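Long-range contact in virulence protein vsdE (Salmonella enterica, PDB 5LQ7), which acts as a cysteine hydrolase, a plasmid-encoded effector that suppresses host immune responses and contributes to Salmonella virulence: residues Lys44-Tyr49 and Gln91-Ser96. The protein carries 5 engineered substitutions. Residues are numbered along the deposited sequence; the frame is centred on the assembly and turned at random.
Sequences KERILY and QDILSS
An inverse gamma turn centred on Asp92, in the loop that leads into strand 94-96, is gripped by Arg46, Ile47 and Tyr49 from the loop between strand 39-41 and helix 55-65. Both terminal nitrogens of Arg46 reach end-on to the backbone Asp92 O, NH1 at 2.8 Å and NH2 at 3.0 Å, with that oxygen in the guanidinium plane. A bend in the arginine chain (chi3 -68°) lets its third nitrogen turn back to its own loop, where Arg46 NE donates a hydrogen bond to Lys44 O at 2.7 Å; all three nitrogens thus fix the group's rotation. The Gln91 amide stacks nearly parallel on one face of the Arg46 guanidinium, the planes 17° apart, Gln91 CD lying 3.8 Å above the guanidinium centre. Two bonds hold this amide: Gln91 NE2 donates to Ile47 O (3.0 Å) from well above the carbonyl plane, and Gln91 OE1 receives Asp92 N in plane, on a lone pair. Leu48 CD2 lies against Gln91 CB at 3.8 Å. Tyr49 OH donates to Asp92 OD2 on its syn side, tilted out of the carboxylate plane, at 2.6 Å; the carboxylate sits at the ring's edge, its plane turned 73° from the ring. Tyr49 also packs on Gln60 and Met61 of helix 55-65. Strand 94-96 then runs antiparallel to strand 39-41, with Leu94 against Cys82 of helix 76-89.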
loop_
_atom_site.group_PDB
_atom_site.type_symbol
_atom_site.label_atom_id
_atom_site.label_comp_id
_atom_site.label_asym_id
_atom_site.label_seq_id
_atom_site.Cartn_x
_atom_site.Cartn_y
_atom_site.Cartn_z
ATOM N N LYS A 44 11.491 9.196 15.398
ATOM C CA LYS A 44 11.211 10.053 16.546
ATOM C C LYS A 44 9.844 9.746 17.164
ATOM O O LYS A 44 8.838 9.637 16.449
ATOM C CB LYS A 44 11.267 11.536 16.137
ATOM C CG LYS A 44 11.395 12.519 17.306
ATOM C CD LYS A 44 12.146 11.940 18.534
ATOM C CE LYS A 44 12.208 12.896 19.726
ATOM N NZ LYS A 44 10.841 13.271 20.218
ATOM N N GLU A 45 9.810 9.556 18.480
ATOM C CA GLU A 45 8.540 9.304 19.182
ATOM C C GLU A 45 7.587 10.501 19.112
ATOM O O GLU A 45 7.915 11.637 19.520
ATOM C CB GLU A 45 8.757 8.877 20.639
ATOM C CG GLU A 45 8.715 7.365 20.834
ATOM C CD GLU A 45 8.200 6.987 22.220
ATOM O OE1 GLU A 45 7.075 6.438 22.324
ATOM O OE2 GLU A 45 8.906 7.273 23.223
ATOM N N ARG A 46 6.417 10.236 18.540
ATOM C CA ARG A 46 5.430 11.263 18.303
ATOM C C ARG A 46 4.098 10.706 18.712
ATOM O O ARG A 46 3.970 9.510 18.941
ATOM C CB ARG A 46 5.392 11.661 16.823
ATOM C CG ARG A 46 6.624 12.387 16.344
ATOM C CD ARG A 46 6.807 12.138 14.866
ATOM N NE ARG A 46 7.164 10.732 14.620
ATOM C CZ ARG A 46 7.020 10.113 13.450
ATOM N NH1 ARG A 46 6.508 10.759 12.410
ATOM N NH2 ARG A 46 7.363 8.842 13.335
ATOM N N ILE A 47 3.110 11.589 18.787
ATOM C CA ILE A 47 1.745 11.186 19.042
ATOM C C ILE A 47 1.285 10.196 17.945
ATOM O O ILE A 47 1.466 10.448 16.760
ATOM C CB ILE A 47 0.794 12.412 19.110
ATOM C CG1 ILE A 47 1.260 13.395 20.210
ATOM C CG2 ILE A 47 -0.638 11.971 19.387
ATOM C CD1 ILE A 47 0.565 14.754 20.119
ATOM N N LEU A 48 0.755 9.061 18.369
ATOM C CA LEU A 48 0.192 8.087 17.460
ATOM C C LEU A 48 -1.131 8.560 16.876
ATOM O O LEU A 48 -1.880 9.340 17.491
ATOM C CB LEU A 48 -0.039 6.729 18.190
ATOM C CG LEU A 48 1.234 5.968 18.611
ATOM C CD1 LEU A 48 0.868 4.732 19.414
ATOM C CD2 LEU A 48 2.064 5.584 17.409
ATOM N N TYR A 49 -1.452 8.055 15.685
ATOM C CA TYR A 49 -2.801 8.100 15.224
ATOM C C TYR A 49 -3.683 7.289 16.178
ATOM O O TYR A 49 -3.210 6.305 16.758
ATOM C CB TYR A 49 -2.913 7.551 13.797
ATOM C CG TYR A 49 -2.352 8.454 12.787
ATOM C CD1 TYR A 49 -3.131 9.490 12.250
ATOM C CD2 TYR A 49 -1.036 8.313 12.337
ATOM C CE1 TYR A 49 -2.614 10.349 11.272
ATOM C CE2 TYR A 49 -0.517 9.162 11.369
ATOM C CZ TYR A 49 -1.302 10.171 10.849
ATOM O OH TYR A 49 -0.798 11.071 9.905
ATOM N N GLN A 91 1.396 5.158 12.887
ATOM C CA GLN A 91 2.374 6.224 12.884
ATOM C C GLN A 91 2.962 6.470 11.504
ATOM O O GLN A 91 3.136 5.522 10.720
ATOM C CB GLN A 91 3.535 5.928 13.880
ATOM C CG GLN A 91 4.457 7.118 14.081
ATOM C CD GLN A 91 3.726 8.433 14.517
ATOM O OE1 GLN A 91 3.154 9.187 13.701
ATOM N NE2 GLN A 91 3.717 8.687 15.829
ATOM N N ASP A 92 3.293 7.715 11.244
ATOM C CA ASP A 92 3.953 8.126 10.010
ATOM C C ASP A 92 5.429 7.812 10.145
ATOM O O ASP A 92 6.189 8.634 10.613
ATOM C CB ASP A 92 3.716 9.613 9.754
ATOM C CG ASP A 92 2.276 9.948 9.355
ATOM O OD1 ASP A 92 1.606 9.118 8.728
ATOM O OD2 ASP A 92 1.815 11.081 9.627
ATOM N N ILE A 93 5.824 6.597 9.768
ATOM C CA ILE A 93 7.216 6.145 9.888
ATOM C C ILE A 93 7.917 6.113 8.530
ATOM O O ILE A 93 8.943 6.738 8.359
ATOM C CB ILE A 93 7.305 4.791 10.573
ATOM C CG1 ILE A 93 6.682 4.885 11.975
ATOM C CG2 ILE A 93 8.746 4.278 10.599
ATOM C CD1 ILE A 93 6.586 3.589 12.694
ATOM N N LEU A 94 7.378 5.317 7.615
ATOM C CA LEU A 94 7.973 5.149 6.269
ATOM C C LEU A 94 7.402 6.104 5.229
ATOM O O LEU A 94 6.203 6.421 5.206
ATOM C CB LEU A 94 7.728 3.714 5.819
ATOM C CG LEU A 94 8.216 2.580 6.696
ATOM C CD1 LEU A 94 7.930 1.217 6.045
ATOM C CD2 LEU A 94 9.697 2.732 6.983
ATOM N N SER A 95 8.267 6.603 4.362
ATOM C CA SER A 95 7.830 7.403 3.258
ATOM C C SER A 95 8.798 7.174 2.107
ATOM O O SER A 95 9.887 6.601 2.305
ATOM C CB SER A 95 7.756 8.879 3.616
ATOM O OG SER A 95 9.022 9.357 3.998
ATOM N N SER A 96 8.368 7.570 0.923
ATOM C CA SER A 96 9.174 7.374 -0.286
ATOM C C SER A 96 9.431 8.682 -1.034
ATOM O O SER A 96 8.551 9.477 -1.221
ATOM C CB SER A 96 8.498 6.383 -1.223
ATOM O OG SER A 96 9.200 6.377 -2.474
#